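Glycoside hydrolase (PDB 6ORH) probably hydrolyses alpha-L-fucosidic linkages as a family 29 glycoside hydrolase, helping the pneumococcus to break down host carbohydrate antigens. Local coordinates at residues A[214-226]-A[280-292]. The protein carries 2 engineered substitutions. Residues are numbered along the deposited sequence; the frame is centred on the assembly and turned at random. Where two conformers were deposited one is given.
Sequences NQRGYAGDPLWQK and EIYFHSVGRGTPL. Engineered in segment 214-226: Gln215 (natural residue Glu). With GAL (beta-D-galactopyranose), chain C; NDG (2-acetamido-2-deoxy-alpha-D-glucopyranose), chain B; FUC (alpha-L-fucopyranose), chain D; EDO (1,2-ethanediol), chain L.
Ala219 and Arg288 join two pieces of the TIM-barrel-like catalytic domain, the irregular loop 214-226 and the end of helix 275-284 with the turn running on to strand 292-295, and illustrate how loops without regular structure satisfy their backbone polar groups. Both polar backbone atoms of Ala219 find partners across the contact: its N donates to His284 O (2.9 Å), while its O receives Arg288 NH1 (2.8 Å), which lies in the carbonyl plane. The arginine reaches this far because its chain is extended from CG to NE. NH1 also gives a weak bond to Tyr218 OH. The guanidinium is sandwiched, with Asp221 CB centred over one face and His284 CD2 over the other; the Asp221 carboxylate itself turns to Arg417 in a salt bridge. His284 is steadied by ND1, which donates to Glu280 O (2.7 Å), and its ring lies nearly parallel to that of Tyr218 but slid aside.

Upstream, Arg216 N donates to Asn214 OD1, closing an Asx turn. The same OD1 also accepts from Tyr218 N, and Asn214 ND2 donates to Tyr218 O (2.8 Å). Next to it, the engineered Gln215, a residue of the glycan pocket, donates through NE2 to galactose O6 (2.7 Å) and to O3 of the N-acetylglucosamine.

At the far end, the bend at chi2 (-76°) brings the Gln225 amide across Thr290. Gly254, on strand 250-259, accepts from Thr290 OG1 through its O and donates to Gln225 OE1 through its N, while Gln225 NE2 donates to Thr290 OG1 at 3.0 Å and more weakly to Gly289 O at 3.1 Å.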
# COMPACT_ATOMS: atom_id res chain seq x y z
N ASN A 214 -3.18 10.10 -8.95
CA ASN A 214 -2.25 10.84 -8.10
C ASN A 214 -1.00 11.17 -8.92
O ASN A 214 -0.80 10.61 -9.98
CB ASN A 214 -1.89 10.09 -6.81
CG ASN A 214 -1.11 8.82 -7.09
OD1 ASN A 214 0.09 8.85 -7.36
ND2 ASN A 214 -1.79 7.68 -7.04
N GLN A 215 -0.14 12.04 -8.36
CA GLN A 215 1.11 12.37 -9.02
C GLN A 215 2.28 11.90 -8.16
O GLN A 215 3.36 12.52 -8.19
CB GLN A 215 1.15 13.87 -9.33
CG GLN A 215 -0.02 14.32 -10.20
CD GLN A 215 -0.05 15.79 -10.53
OE1 GLN A 215 0.59 16.60 -9.85
NE2 GLN A 215 -0.75 16.14 -11.59
N ARG A 216 2.06 10.82 -7.40
CA ARG A 216 3.05 10.25 -6.50
C ARG A 216 3.73 9.02 -7.09
O ARG A 216 4.68 8.48 -6.50
CB ARG A 216 2.41 9.88 -5.16
CG ARG A 216 2.06 11.09 -4.32
CD ARG A 216 1.19 10.78 -3.12
NE ARG A 216 0.13 11.76 -3.28
CZ ARG A 216 -1.16 11.50 -3.49
NH1 ARG A 216 -1.61 10.26 -3.48
NH2 ARG A 216 -1.99 12.52 -3.63
N GLY A 217 3.25 8.57 -8.25
CA GLY A 217 3.77 7.35 -8.86
C GLY A 217 3.21 6.09 -8.21
O GLY A 217 3.87 5.04 -8.21
N TYR A 218 1.99 6.21 -7.65
CA TYR A 218 1.43 5.10 -6.89
C TYR A 218 0.20 4.51 -7.57
O TYR A 218 -0.85 5.14 -7.64
CB TYR A 218 1.02 5.59 -5.49
CG TYR A 218 0.45 4.49 -4.62
CD1 TYR A 218 1.29 3.64 -3.92
CD2 TYR A 218 -0.93 4.30 -4.49
CE1 TYR A 218 0.79 2.64 -3.10
CE2 TYR A 218 -1.44 3.30 -3.68
CZ TYR A 218 -0.58 2.46 -3.00
OH TYR A 218 -1.01 1.45 -2.18
N ALA A 219 0.33 3.27 -8.04
CA ALA A 219 -0.82 2.50 -8.50
C ALA A 219 -1.37 1.70 -7.32
O ALA A 219 -0.63 1.24 -6.45
CB ALA A 219 -0.40 1.54 -9.58
N GLY A 220 -2.69 1.49 -7.34
CA GLY A 220 -3.30 0.72 -6.27
C GLY A 220 -3.07 -0.79 -6.39
O GLY A 220 -2.60 -1.32 -7.40
N ASP A 221 -3.40 -1.48 -5.28
CA ASP A 221 -3.57 -2.92 -5.29
C ASP A 221 -4.95 -3.16 -4.70
O ASP A 221 -5.15 -2.87 -3.52
CB ASP A 221 -2.44 -3.63 -4.55
CG ASP A 221 -2.40 -5.14 -4.80
OD1 ASP A 221 -2.79 -5.56 -5.90
OD2 ASP A 221 -1.94 -5.86 -3.91
N PRO A 222 -5.94 -3.62 -5.48
CA PRO A 222 -5.76 -4.12 -6.84
C PRO A 222 -5.52 -3.00 -7.86
O PRO A 222 -5.90 -1.85 -7.61
CB PRO A 222 -7.13 -4.74 -7.19
CG PRO A 222 -8.12 -4.01 -6.28
CD PRO A 222 -7.34 -3.77 -5.02
N LEU A 223 -4.88 -3.35 -8.98
CA LEU A 223 -4.92 -2.50 -10.17
C LEU A 223 -5.50 -3.31 -11.32
O LEU A 223 -4.80 -4.12 -11.94
CB LEU A 223 -3.54 -1.93 -10.54
CG LEU A 223 -3.55 -1.12 -11.87
CD1 LEU A 223 -4.45 0.12 -11.77
CD2 LEU A 223 -2.14 -0.74 -12.35
N TRP A 224 -6.79 -3.06 -11.60
CA TRP A 224 -7.43 -3.54 -12.82
C TRP A 224 -7.16 -2.53 -13.94
O TRP A 224 -7.46 -1.33 -13.78
CB TRP A 224 -8.94 -3.71 -12.58
CG TRP A 224 -9.23 -4.71 -11.51
CD1 TRP A 224 -9.55 -4.52 -10.19
CD2 TRP A 224 -9.22 -6.14 -11.72
NE1 TRP A 224 -9.73 -5.73 -9.55
CE2 TRP A 224 -9.55 -6.73 -10.48
CE3 TRP A 224 -8.94 -6.94 -12.85
CZ2 TRP A 224 -9.58 -8.12 -10.32
CZ3 TRP A 224 -9.03 -8.32 -12.70
CH2 TRP A 224 -9.36 -8.88 -11.46
N GLN A 225 -6.54 -2.99 -15.03
CA GLN A 225 -6.26 -2.10 -16.16
C GLN A 225 -7.48 -2.07 -17.08
O GLN A 225 -7.41 -2.47 -18.24
CB GLN A 225 -4.99 -2.58 -16.90
CG GLN A 225 -3.74 -2.44 -16.05
CD GLN A 225 -3.23 -1.02 -15.93
OE1 GLN A 225 -3.96 -0.08 -15.62
NE2 GLN A 225 -1.93 -0.84 -16.17
N LYS A 226 -8.60 -1.61 -16.52
CA LYS A 226 -9.88 -1.57 -17.23
C LYS A 226 -10.81 -0.67 -16.42
O LYS A 226 -10.71 -0.63 -15.19
CB LYS A 226 -10.48 -2.98 -17.43
CG LYS A 226 -10.63 -3.85 -16.19
CD LYS A 226 -11.33 -5.18 -16.54
CE LYS A 226 -11.46 -6.12 -15.35
NZ LYS A 226 -12.21 -7.37 -15.71
N GLU A 280 10.99 3.07 -4.53
CA GLU A 280 9.64 2.85 -4.01
C GLU A 280 8.61 3.11 -5.10
O GLU A 280 7.70 2.29 -5.29
CB GLU A 280 9.35 3.67 -2.75
CG GLU A 280 10.21 3.20 -1.57
CD GLU A 280 10.12 1.72 -1.29
OE1 GLU A 280 11.14 1.03 -1.41
OE2 GLU A 280 8.99 1.25 -0.97
N ILE A 281 8.77 4.24 -5.81
CA ILE A 281 7.88 4.56 -6.93
C ILE A 281 7.88 3.40 -7.93
O ILE A 281 6.82 2.99 -8.43
CB ILE A 281 8.29 5.92 -7.54
CG1 ILE A 281 7.90 7.05 -6.59
CG2 ILE A 281 7.66 6.08 -8.93
CD1 ILE A 281 8.56 8.39 -6.86
N TYR A 282 9.08 2.90 -8.28
CA TYR A 282 9.19 1.86 -9.29
C TYR A 282 8.38 0.62 -8.88
O TYR A 282 7.60 0.10 -9.68
CB TYR A 282 10.67 1.52 -9.50
CG TYR A 282 10.92 0.52 -10.60
CD1 TYR A 282 10.77 0.88 -11.93
CD2 TYR A 282 11.27 -0.79 -10.30
CE1 TYR A 282 10.98 -0.05 -12.94
CE2 TYR A 282 11.51 -1.72 -11.30
CZ TYR A 282 11.37 -1.34 -12.62
OH TYR A 282 11.62 -2.23 -13.62
N PHE A 283 8.53 0.19 -7.62
CA PHE A 283 7.82 -1.01 -7.21
C PHE A 283 6.30 -0.80 -7.16
O PHE A 283 5.56 -1.80 -7.24
CB PHE A 283 8.37 -1.53 -5.88
CG PHE A 283 9.60 -2.39 -6.07
CD1 PHE A 283 9.48 -3.72 -6.45
CD2 PHE A 283 10.87 -1.86 -5.85
CE1 PHE A 283 10.61 -4.51 -6.65
CE2 PHE A 283 12.00 -2.66 -6.04
CZ PHE A 283 11.87 -3.98 -6.45
N HIS A 284 5.86 0.45 -6.98
CA HIS A 284 4.42 0.73 -6.87
C HIS A 284 3.81 1.17 -8.20
O HIS A 284 2.60 1.47 -8.23
CB HIS A 284 4.15 1.76 -5.77
CG HIS A 284 4.41 1.20 -4.40
ND1 HIS A 284 5.64 1.33 -3.78
CD2 HIS A 284 3.63 0.54 -3.54
CE1 HIS A 284 5.61 0.76 -2.60
NE2 HIS A 284 4.38 0.26 -2.42
N SER A 285 4.60 1.13 -9.30
CA SER A 285 4.09 1.55 -10.60
C SER A 285 4.35 0.39 -11.56
O SER A 285 3.52 -0.50 -11.75
CB SER A 285 4.69 2.91 -11.04
OG SER A 285 6.11 2.86 -11.03
N VAL A 286 5.58 0.29 -12.05
CA VAL A 286 5.97 -0.81 -12.91
C VAL A 286 5.76 -2.13 -12.17
O VAL A 286 5.32 -3.11 -12.78
CB VAL A 286 7.44 -0.62 -13.37
CG1 VAL A 286 7.96 -1.88 -14.05
CG2 VAL A 286 7.53 0.58 -14.33
N GLY A 287 6.09 -2.16 -10.88
CA GLY A 287 5.92 -3.36 -10.07
C GLY A 287 4.46 -3.69 -9.75
O GLY A 287 4.20 -4.74 -9.17
N ARG A 288 3.52 -2.84 -10.18
CA ARG A 288 2.09 -3.17 -10.04
C ARG A 288 1.43 -3.27 -11.41
O ARG A 288 0.19 -3.34 -11.51
CB ARG A 288 1.39 -2.19 -9.10
CG ARG A 288 1.77 -2.45 -7.64
CD ARG A 288 1.10 -1.47 -6.71
NE ARG A 288 1.39 -1.92 -5.35
CZ ARG A 288 0.78 -1.48 -4.26
NH1 ARG A 288 -0.15 -0.53 -4.31
NH2 ARG A 288 1.08 -2.04 -3.10
N GLY A 289 2.24 -3.33 -12.46
CA GLY A 289 1.70 -3.66 -13.77
C GLY A 289 1.32 -2.42 -14.59
O GLY A 289 0.57 -2.54 -15.56
N THR A 290 1.90 -1.27 -14.27
CA THR A 290 1.58 -0.10 -15.09
C THR A 290 2.85 0.72 -15.37
O THR A 290 3.77 0.70 -14.57
CB THR A 290 0.47 0.73 -14.42
OG1 THR A 290 -0.22 1.48 -15.43
CG2 THR A 290 0.99 1.67 -13.35
N PRO A 291 2.90 1.50 -16.47
CA PRO A 291 4.09 2.29 -16.76
C PRO A 291 4.30 3.46 -15.81
O PRO A 291 3.37 4.06 -15.28
CB PRO A 291 3.86 2.82 -18.20
CG PRO A 291 2.80 1.90 -18.77
CD PRO A 291 1.93 1.55 -17.58
N LEU A 292 5.61 3.75 -15.63
CA LEU A 292 6.05 4.93 -14.90
C LEU A 292 6.40 6.00 -15.92
O LEU A 292 7.16 5.68 -16.84
CB LEU A 292 7.27 4.52 -14.07
CG LEU A 292 7.99 5.70 -13.40
CD1 LEU A 292 7.04 6.39 -12.42
CD2 LEU A 292 9.26 5.23 -12.68
C1 GAL C . -4.54 16.47 -12.78
C2 GAL C . -5.85 16.44 -13.60
C3 GAL C . -5.98 15.12 -14.38
C4 GAL C . -4.67 14.71 -15.06
C5 GAL C . -3.55 14.77 -14.02
C6 GAL C . -2.19 14.38 -14.55
O2 GAL C . -6.97 16.55 -12.71
O3 GAL C . -7.07 15.20 -15.33
O4 GAL C . -4.35 15.61 -16.16
O5 GAL C . -3.42 16.15 -13.60
O6 GAL C . -1.26 14.25 -13.44
C1 NDG B . -2.91 20.26 -9.46
C2 NDG B . -1.85 19.79 -10.46
C3 NDG B . -2.51 19.19 -11.71
C4 NDG B . -3.52 18.07 -11.31
C5 NDG B . -4.44 18.58 -10.17
C6 NDG B . -5.08 17.31 -9.58
C7 NDG B . 0.27 21.05 -10.34
C8 NDG B . 1.02 22.32 -10.66
O5 NDG B . -3.69 19.09 -9.07
O3 NDG B . -1.46 18.66 -12.55
O4 NDG B . -4.37 17.87 -12.45
O6 NDG B . -6.09 17.69 -8.67
O7 NDG B . 0.77 20.18 -9.64
N2 NDG B . -0.99 20.93 -10.80
O1 NDG B . -3.77 21.20 -10.05
C1 FUC D . -1.55 18.84 -13.93
C2 FUC D . -1.00 20.14 -14.48
C3 FUC D . 0.47 20.22 -14.09
C4 FUC D . 1.26 19.10 -14.77
C5 FUC D . 0.62 17.75 -14.34
C6 FUC D . 1.20 16.57 -15.09
O2 FUC D . -1.74 21.22 -13.87
O3 FUC D . 1.00 21.51 -14.48
O4 FUC D . 1.21 19.30 -16.21
O5 FUC D . -0.85 17.74 -14.54
C1 EDO L . 3.86 -2.15 -17.14
O1 EDO L . 4.52 -1.19 -17.88
C2 EDO L . 4.91 -2.63 -16.24
O2 EDO L . 4.47 -3.51 -15.34
O HOH W 1 -2.14 -4.37 -13.07